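PDB 5MU5: DUF115 domain-containing protein from Magnetospirillum magneticum AMB-1, which probably transfers sugars to flagellin as a Maf-family glycosyltransferase and is involved in bacterial flagella formation. Local coordinates for residues Ile288-Ile291 with Lys292-Asp296; Ser307-Leu310 with Leu311-Ile315; Thr392-Asn395 with Thr396-Ala400; Val496-Glu499 with Asn500-Pro503. One frame throughout, in Å; residues are numbered along the deposited sequence.

Contact 1: Ile288-Ile291 with Lys292-Asp296; sequences IEVI and KANQD
Val290 and Asn294 lie side by side, one turn apart on helix 284-294, the helical arm of the beta-alpha-beta unit that runs from strand 275-278 to strand 299-303. Their side chains point the same way, with Val290 CG1 3.6 Å from Asn294 ND2. The methyl owes this place to its first torsion, which sets CG1 opposite the valine's own N (chi1 174°). Alongside it the amide folds back over the last turn, and Asn294 ND2 donates to Val290 O at 2.8 Å. The N-H points almost straight at the oxygen (171°), which lies in the amide plane, while the nitrogen is tilted moderately from the carbonyl plane.

The backbone N of Asn294 reaches the same oxygen only weakly and makes a second bond to Ile291 O, at 3.2 Å, coming from above that carbonyl's plane. The side-chain bond is thus the straighter of the two that Asn294 gives Val290 O, in a buried place where Asn294 packs against Phe276 and Leu511. An alanine here would probably cost Val290 O its straight side-chain bond, with the weak one from the backbone N remaining, and open a gap beside the valine methyl.

On another side of the helix, Lys292 stretches out fully extended, and its NZ bonds to Asn313 O rather than to Glu289, whose OE1 is 5.5 Å from Lys292 NZ. Ordinary helical bonds join the segments here: Ala293 N donates to Glu289 O at 2.9 Å, and Lys292 N to Ile288 O at 3.0 Å.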
loop_
_atom_site.group_PDB
_atom_site.type_symbol
_atom_site.label_atom_id
_atom_site.label_comp_id
_atom_site.label_asym_id
_atom_site.label_seq_id
_atom_site.Cartn_x
_atom_site.Cartn_y
_atom_site.Cartn_z
ATOM N N ILE A 288 32.564 13.937 9.680
ATOM C CA ILE A 288 32.534 13.818 11.135
ATOM C C ILE A 288 33.074 15.046 11.833
ATOM O O ILE A 288 32.465 15.503 12.806
ATOM C CB ILE A 288 33.294 12.560 11.631
ATOM C CG1 ILE A 288 32.431 11.322 11.418
ATOM C CG2 ILE A 288 33.624 12.635 13.119
ATOM C CD1 ILE A 288 31.176 11.282 12.276
ATOM N N GLU A 289 34.186 15.593 11.349
ATOM C CA GLU A 289 34.770 16.755 12.020
ATOM C C GLU A 289 33.876 17.986 11.938
ATOM O O GLU A 289 33.807 18.752 12.886
ATOM C CB GLU A 289 36.197 17.066 11.529
ATOM C CG GLU A 289 37.247 16.032 11.968
ATOM C CD GLU A 289 37.210 15.697 13.476
ATOM O OE1 GLU A 289 37.082 16.622 14.322
ATOM O OE2 GLU A 289 37.311 14.494 13.829
ATOM N N VAL A 290 33.174 18.158 10.824
ATOM C CA VAL A 290 32.293 19.306 10.656
ATOM C C VAL A 290 31.069 19.175 11.561
ATOM O O VAL A 290 30.603 20.145 12.142
ATOM C CB VAL A 290 31.881 19.480 9.179
ATOM C CG1 VAL A 290 30.845 20.585 9.011
ATOM C CG2 VAL A 290 33.109 19.807 8.351
ATOM N N ILE A 291 30.547 17.968 11.676
ATOM C CA ILE A 291 29.405 17.738 12.539
ATOM C C ILE A 291 29.826 18.039 13.978
ATOM O O ILE A 291 29.094 18.672 14.736
ATOM C CB ILE A 291 28.916 16.282 12.454
ATOM C CG1 ILE A 291 28.402 15.970 11.048
ATOM C CG2 ILE A 291 27.796 16.034 13.453
ATOM C CD1 ILE A 291 28.123 14.502 10.805
ATOM N N LYS A 292 31.016 17.582 14.339
ATOM C CA LYS A 292 31.541 17.766 15.692
ATOM C C LYS A 292 31.744 19.231 16.026
ATOM O O LYS A 292 31.340 19.680 17.087
ATOM C CB LYS A 292 32.847 17.011 15.865
ATOM C CG LYS A 292 33.302 16.938 17.301
ATOM C CD LYS A 292 34.328 15.840 17.512
ATOM C CE LYS A 292 34.596 15.705 19.005
ATOM N NZ LYS A 292 35.682 14.731 19.278
ATOM N N ALA A 293 32.326 19.968 15.087
ATOM C CA ALA A 293 32.598 21.395 15.258
ATOM C C ALA A 293 31.333 22.244 15.297
ATOM O O ALA A 293 31.376 23.376 15.753
ATOM C CB ALA A 293 33.506 21.889 14.139
ATOM N N ASN A 294 30.211 21.699 14.849
ATOM C CA ASN A 294 28.965 22.450 14.823
ATOM C C ASN A 294 27.873 21.958 15.777
ATOM O O ASN A 294 26.830 22.586 15.873
ATOM C CB ASN A 294 28.424 22.472 13.391
ATOM C CG ASN A 294 29.196 23.415 12.506
ATOM O OD1 ASN A 294 28.939 24.615 12.495
ATOM N ND2 ASN A 294 30.147 22.879 11.752
ATOM N N GLN A 295 28.104 20.866 16.495
ATOM C CA GLN A 295 27.044 20.286 17.308
ATOM C C GLN A 295 26.538 21.219 18.391
ATOM O O GLN A 295 25.403 21.061 18.859
ATOM C CB GLN A 295 27.459 18.953 17.931
ATOM C CG GLN A 295 28.434 19.071 19.080
ATOM C CD GLN A 295 28.757 17.719 19.660
ATOM O OE1 GLN A 295 27.867 16.967 20.020
ATOM N NE2 GLN A 295 30.036 17.397 19.748
ATOM N N ASP A 296 27.354 22.190 18.783
ATOM C CA ASP A 296 26.922 23.167 19.781
ATOM C C ASP A 296 25.806 24.125 19.292
ATOM O O ASP A 296 25.048 24.660 20.124
ATOM C CB ASP A 296 28.121 23.942 20.348
ATOM C CG ASP A 296 28.847 24.754 19.295
ATOM O OD1 ASP A 296 28.751 24.424 18.084
ATOM O OD2 ASP A 296 29.539 25.726 19.679
#

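Contact 2: Ser307-Leu310 with Leu311-Ile315; sequences SRVL and LANGI
The carboxamide of Asn313 carries Val309 O in its own plane, and CG2 of Ile288, from the preceding helix, rests over one of its faces. Asn313 ND2 gives Val309 O a short bond of 2.6 Å with a nearly straight N-H (171°), the nitrogen only slightly tilted from the carbonyl plane. Val309 CG2 sits beside the same ND2 at 3.5 Å, somewhat out of the amide plane. With chi1 at -70°, CG of Asn313 stands on the side of its own backbone N, the position from which the amide can turn back along the helix. The main-chain N of Asn313 adds only weak bonds to Val309 O and Leu310 O.

Where Asn313 leaves helical geometry, Leu310 and Ile315 take over. Their side chains cross obliquely, Leu310 CD2 meeting Ile315 CG2 at 3.9 Å, and Ile315 N binds Leu310 O at 2.9 Å from above the carbonyl plane. Leu310 also packs on Ile300 and Ser302 of the sheet. At the other end of the segment Arg308 forms a salt bridge with Glu339.

Gly314, with positive phi, turns the chain, and its N reaches Leu311 O at 3.0 Å. Together with the Ile315-to-Leu310 bond and its apolar pair, this is a Schellman motif, ending helix 307-312 before the chain enters strand 319-322 of the beta-alpha-beta unit.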
loop_
_atom_site.group_PDB
_atom_site.type_symbol
_atom_site.label_atom_id
_atom_site.label_comp_id
_atom_site.label_asym_id
_atom_site.label_seq_id
_atom_site.Cartn_x
_atom_site.Cartn_y
_atom_site.Cartn_z
ATOM N N SER A 307 23.883 6.340 15.452
ATOM C CA SER A 307 24.288 6.746 16.790
ATOM C C SER A 307 25.685 6.243 17.161
ATOM O O SER A 307 26.456 6.951 17.819
ATOM C CB SER A 307 23.253 6.255 17.810
ATOM O OG SER A 307 23.097 4.838 17.757
ATOM N N ARG A 308 26.013 5.044 16.697
ATOM C CA ARG A 308 27.312 4.438 16.972
ATOM C C ARG A 308 28.477 5.337 16.558
ATOM O O ARG A 308 29.371 5.592 17.359
ATOM C CB ARG A 308 27.414 3.069 16.284
ATOM C CG ARG A 308 28.704 2.350 16.564
ATOM C CD ARG A 308 28.708 0.924 16.012
ATOM N NE ARG A 308 27.910 -0.028 16.803
ATOM C CZ ARG A 308 28.245 -0.500 18.011
ATOM N NH1 ARG A 308 29.364 -0.097 18.622
ATOM N NH2 ARG A 308 27.447 -1.366 18.621
ATOM N N VAL A 309 28.455 5.837 15.325
ATOM C CA VAL A 309 29.552 6.661 14.814
ATOM C C VAL A 309 29.569 8.060 15.455
ATOM O O VAL A 309 30.629 8.629 15.714
ATOM C CB VAL A 309 29.564 6.737 13.259
ATOM C CG1 VAL A 309 28.336 7.445 12.691
ATOM C CG2 VAL A 309 30.847 7.424 12.783
ATOM N N LEU A 310 28.399 8.608 15.733
ATOM C CA LEU A 310 28.332 9.885 16.412
ATOM C C LEU A 310 28.929 9.738 17.806
ATOM O O LEU A 310 29.863 10.475 18.167
ATOM C CB LEU A 310 26.894 10.402 16.483
ATOM C CG LEU A 310 26.262 10.640 15.117
ATOM C CD1 LEU A 310 24.776 10.868 15.233
ATOM C CD2 LEU A 310 26.917 11.812 14.419
ATOM N N LEU A 311 28.428 8.770 18.572
ATOM C CA LEU A 311 28.887 8.611 19.951
ATOM C C LEU A 311 30.367 8.234 20.055
ATOM O O LEU A 311 31.067 8.781 20.888
ATOM C CB LEU A 311 28.020 7.606 20.708
ATOM C CG LEU A 311 26.574 8.044 20.920
ATOM C CD1 LEU A 311 25.722 6.867 21.383
ATOM C CD2 LEU A 311 26.475 9.202 21.907
ATOM N N ALA A 312 30.846 7.326 19.211
ATOM C CA ALA A 312 32.268 6.965 19.218
ATOM C C ALA A 312 33.167 8.185 18.968
ATOM O O ALA A 312 34.291 8.212 19.419
ATOM C CB ALA A 312 32.553 5.878 18.190
ATOM N N ASN A 313 32.664 9.197 18.259
ATOM C CA ASN A 313 33.427 10.434 17.995
ATOM C C ASN A 313 33.122 11.591 18.943
ATOM O O ASN A 313 33.524 12.729 18.688
ATOM C CB ASN A 313 33.171 10.886 16.552
ATOM C CG ASN A 313 33.814 9.967 15.533
ATOM O OD1 ASN A 313 34.989 10.099 15.232
ATOM N ND2 ASN A 313 33.037 9.055 14.980
ATOM N N GLY A 314 32.405 11.309 20.025
ATOM C CA GLY A 314 32.059 12.323 20.993
ATOM C C GLY A 314 31.059 13.336 20.470
ATOM O O GLY A 314 31.191 14.534 20.709
ATOM N N ILE A 315 30.056 12.859 19.746
ATOM C CA ILE A 315 29.001 13.732 19.252
ATOM C C ILE A 315 27.734 13.296 19.946
ATOM O O ILE A 315 27.383 12.132 19.902
ATOM C CB ILE A 315 28.857 13.629 17.733
ATOM C CG1 ILE A 315 30.155 14.127 17.057
ATOM C CG2 ILE A 315 27.634 14.404 17.270
ATOM C CD1 ILE A 315 30.282 13.805 15.571
#

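Contact 3: Thr392-Asn395 with Thr396-Ala400; sequences TVTN and TGTTA
Thr398 turns its hydroxyl to the side of its own backbone N (chi1 -59°), which brings OG1 back over the preceding turn to donate to Thr394 O at 2.8 Å. The main-chain N of Thr398 binds the same oxygen at 3.2 Å, from above the carbonyl plane, whereas the hydroxyl is only modestly tilted from it. Two donors of one residue thus grip Thr394 O, and the buried hydroxyl is satisfied within the helix.

Thr399 is rotated otherwise: its OG1 lies opposite the backbone N (chi1 -172°) and is sent to Asp387 O, while CG2 is set against Asn395 O at 3.2 Å. That oxygen still accepts a regular bond from Thr399 N at 2.9 Å.

The first turn is braced by Asn395. Its OD1 takes the N-H of Thr392, the N-cap residue, at 2.9 Å between Thr392 N and Asn395 OD1, in the carbonyl plane and on a lone pair. This is the side-chain-to-N-cap half of a capping box; the side chain of Thr392 does not supply the other half.

Asn395 ND2 goes on to Thr472 O, tying this helix start to helix 467-482, against which Asn395 and Thr398 also pack through Leu476. Val393 and Thr396 meet Met321 of strand 319-322, so helix 393-404 is held between helix 467-482 and the large mixed sheet.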
loop_
_atom_site.group_PDB
_atom_site.type_symbol
_atom_site.label_atom_id
_atom_site.label_comp_id
_atom_site.label_asym_id
_atom_site.label_seq_id
_atom_site.Cartn_x
_atom_site.Cartn_y
_atom_site.Cartn_z
ATOM N N THR A 392 12.349 3.658 5.855
ATOM C CA THR A 392 13.464 3.505 6.798
ATOM C C THR A 392 13.566 4.691 7.802
ATOM O O THR A 392 12.874 5.734 7.681
ATOM C CB THR A 392 14.773 3.333 6.037
ATOM O OG1 THR A 392 15.005 4.501 5.244
ATOM C CG2 THR A 392 14.667 2.125 5.111
ATOM N N VAL A 393 14.456 4.517 8.776
ATOM C CA VAL A 393 14.558 5.413 9.925
ATOM C C VAL A 393 15.067 6.807 9.544
ATOM O O VAL A 393 14.796 7.792 10.235
ATOM C CB VAL A 393 15.386 4.760 11.063
ATOM C CG1 VAL A 393 16.838 4.528 10.638
ATOM C CG2 VAL A 393 15.298 5.584 12.349
ATOM N N THR A 394 15.757 6.887 8.419
ATOM C CA THR A 394 16.184 8.168 7.861
ATOM C C THR A 394 14.994 9.014 7.416
ATOM O O THR A 394 15.043 10.250 7.500
ATOM C CB THR A 394 17.150 7.942 6.683
ATOM O OG1 THR A 394 18.404 7.486 7.217
ATOM C CG2 THR A 394 17.406 9.196 5.972
ATOM N N ASN A 395 13.945 8.341 6.931
ATOM C CA ASN A 395 12.686 8.998 6.578
ATOM C C ASN A 395 12.033 9.515 7.839
ATOM O O ASN A 395 11.486 10.609 7.846
ATOM C CB ASN A 395 11.711 8.017 5.906
ATOM C CG ASN A 395 12.269 7.437 4.626
ATOM O OD1 ASN A 395 12.628 6.234 4.539
ATOM N ND2 ASN A 395 12.408 8.301 3.635
ATOM N N THR A 396 12.081 8.704 8.899
ATOM C CA THR A 396 11.461 9.049 10.182
ATOM C C THR A 396 12.075 10.305 10.749
ATOM O O THR A 396 11.366 11.195 11.189
ATOM C CB THR A 396 11.638 7.920 11.220
ATOM O OG1 THR A 396 11.312 6.652 10.626
ATOM C CG2 THR A 396 10.765 8.180 12.434
ATOM N N GLY A 397 13.402 10.385 10.725
ATOM C CA GLY A 397 14.095 11.569 11.237
ATOM C C GLY A 397 13.821 12.814 10.407
ATOM O O GLY A 397 13.625 13.889 10.937
ATOM N N THR A 398 13.799 12.675 9.097
ATOM C CA THR A 398 13.542 13.814 8.237
ATOM C C THR A 398 12.134 14.333 8.426
ATOM O O THR A 398 11.926 15.537 8.562
ATOM C CB THR A 398 13.751 13.419 6.789
ATOM O OG1 THR A 398 15.101 12.962 6.646
ATOM C CG2 THR A 398 13.489 14.596 5.871
ATOM N N THR A 399 11.158 13.435 8.461
ATOM C CA THR A 399 9.768 13.867 8.557
ATOM C C THR A 399 9.494 14.407 9.962
ATOM O O THR A 399 8.760 15.390 10.108
ATOM C CB THR A 399 8.746 12.771 8.138
ATOM O OG1 THR A 399 7.428 13.339 8.092
ATOM C CG2 THR A 399 8.714 11.622 9.121
ATOM N N ALA A 400 10.107 13.789 10.978
ATOM C CA ALA A 400 9.955 14.264 12.367
ATOM C C ALA A 400 10.500 15.671 12.476
ATOM O O ALA A 400 9.891 16.525 13.105
ATOM C CB ALA A 400 10.672 13.357 13.355
#

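Contact 4: Val496-Glu499 with Asn500-Pro503; sequences VMIE and NTRP
A type II beta turn from Ile498 to Thr501 brings the chain round into strand 502-503, which pairs with strand 488-491 at the edge of the large sheet. The turn is closed mainly by a side chain. Thr501 OG1 donates to Ile498 O at a short 2.5 Å, tilted moderately from the carbonyl plane, while the turn's own bond from Thr501 N to Ile498 O is weak at 3.4 Å. The hydroxyl gets there because chi1 of 67° tucks OG1 between the backbone N and the carbonyl carbon of Thr501. Its methyl, set beside the backbone N, also faces Ile498, with Thr501 CG2 3.9 Å from Ile498 CG2.

A water reinforces the closure: it accepts from Ile498 N at 2.7 Å and donates to Thr501 OG1 at 2.6 Å. Farther from the turn, the bent side chain of Met497 reaches over to the proline ring, with both Met497 SD and Met497 CE 4.1 Å from Pro503 CG. Asn500 takes the positive phi of the turn; its ND2 bonds to Gly477 O and its OD1 to Arg484 NH1.

A valine in place of Thr501 would probably leave Ile498 O dependent on the weak backbone bond across the turn and take from the water its acceptor. The hydroxyl is at once donor to a carbonyl and acceptor from a water, and so links the oxygen and the nitrogen of one residue, Ile498, in a single hydrogen-bonded ring.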
loop_
_atom_site.group_PDB
_atom_site.type_symbol
_atom_site.label_atom_id
_atom_site.label_comp_id
_atom_site.label_asym_id
_atom_site.label_seq_id
_atom_site.Cartn_x
_atom_site.Cartn_y
_atom_site.Cartn_z
ATOM N N VAL A 496 23.397 8.975 -3.399
ATOM C CA VAL A 496 22.454 9.377 -4.440
ATOM C C VAL A 496 21.975 10.819 -4.307
ATOM O O VAL A 496 21.918 11.378 -3.210
ATOM C CB VAL A 496 21.140 8.549 -4.471
ATOM C CG1 VAL A 496 21.406 7.095 -4.734
ATOM C CG2 VAL A 496 20.313 8.750 -3.203
ATOM N N MET A 497 21.587 11.375 -5.445
ATOM C CA MET A 497 20.904 12.652 -5.516
ATOM C C MET A 497 19.478 12.469 -4.953
ATOM O O MET A 497 18.736 11.549 -5.333
ATOM C CB MET A 497 20.818 13.105 -6.989
ATOM C CG MET A 497 20.181 14.476 -7.192
ATOM S SD MET A 497 21.172 15.818 -6.475
ATOM C CE MET A 497 22.306 16.049 -7.860
ATOM N N ILE A 498 19.099 13.339 -4.030
ATOM C CA ILE A 498 17.761 13.350 -3.470
ATOM C C ILE A 498 17.053 14.627 -3.954
ATOM O O ILE A 498 17.597 15.725 -3.838
ATOM C CB ILE A 498 17.823 13.318 -1.939
ATOM C CG1 ILE A 498 18.639 12.100 -1.474
ATOM C CG2 ILE A 498 16.431 13.299 -1.349
ATOM C CD1 ILE A 498 19.032 12.133 -0.011
ATOM N N GLU A 499 15.869 14.477 -4.534
ATOM C CA GLU A 499 15.063 15.629 -4.951
ATOM C C GLU A 499 14.811 16.580 -3.787
ATOM O O GLU A 499 14.686 16.157 -2.634
ATOM C CB GLU A 499 13.666 15.197 -5.436
ATOM C CG GLU A 499 13.622 14.451 -6.742
ATOM C CD GLU A 499 12.201 14.046 -7.129
ATOM O OE1 GLU A 499 11.325 14.931 -7.265
ATOM O OE2 GLU A 499 11.954 12.837 -7.321
ATOM N N ASN A 500 14.662 17.852 -4.127
ATOM C CA ASN A 500 14.405 18.916 -3.184
ATOM C C ASN A 500 15.521 19.164 -2.177
ATOM O O ASN A 500 15.270 19.697 -1.099
ATOM C CB ASN A 500 13.075 18.669 -2.502
ATOM C CG ASN A 500 11.935 18.733 -3.472
ATOM O OD1 ASN A 500 11.811 19.702 -4.169
ATOM N ND2 ASN A 500 11.098 17.721 -3.505
ATOM N N THR A 501 16.746 18.795 -2.542
ATOM C CA THR A 501 17.924 19.032 -1.707
ATOM C C THR A 501 18.975 19.653 -2.582
ATOM O O THR A 501 18.948 19.448 -3.781
ATOM C CB THR A 501 18.541 17.720 -1.135
ATOM O OG1 THR A 501 19.090 16.937 -2.203
ATOM C CG2 THR A 501 17.527 16.914 -0.404
ATOM N N ARG A 502 19.900 20.409 -2.004
ATOM C CA ARG A 502 21.013 20.951 -2.780
ATOM C C ARG A 502 22.290 20.265 -2.323
ATOM O O ARG A 502 22.543 20.154 -1.147
ATOM C CB ARG A 502 21.147 22.467 -2.625
ATOM C CG ARG A 502 20.484 23.285 -3.724
ATOM C CD ARG A 502 21.113 24.676 -3.869
ATOM N NE ARG A 502 20.977 25.474 -2.647
ATOM C CZ ARG A 502 19.866 26.113 -2.265
ATOM N NH1 ARG A 502 18.764 26.059 -3.008
ATOM N NH2 ARG A 502 19.849 26.807 -1.125
ATOM N N PRO A 503 23.090 19.772 -3.257
ATOM C CA PRO A 503 24.372 19.202 -2.870
ATOM C C PRO A 503 25.210 20.240 -2.153
ATOM O O PRO A 503 25.187 21.391 -2.527
ATOM C CB PRO A 503 25.023 18.879 -4.220
ATOM C CG PRO A 503 23.872 18.664 -5.141
ATOM C CD PRO A 503 22.814 19.619 -4.695
HETATM O O HOH W 1 20.789 15.170 -2.941
#

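Contacts 1 and 2 are direct neighbours, their centres 11 Å apart: they sit on successive helices of the same chain of beta-alpha-beta units, and Gln295 NE2 probably bonds to Gly314 O at 3.2 Å, joining one helix end to the other's Schellman turn. Contact 3 lies deeper, its centre about 19 Å from that of contact 2. Contact 4 shares helix 467-482 with contact 3 as a common packing partner, with nearest atoms about 7 Å apart. A sulfate, probably from the crystallisation liquor, lies by contact 3, its nearest atom about 3 Å from the Val393 side chain; such ions often mark pockets, and this one may do so.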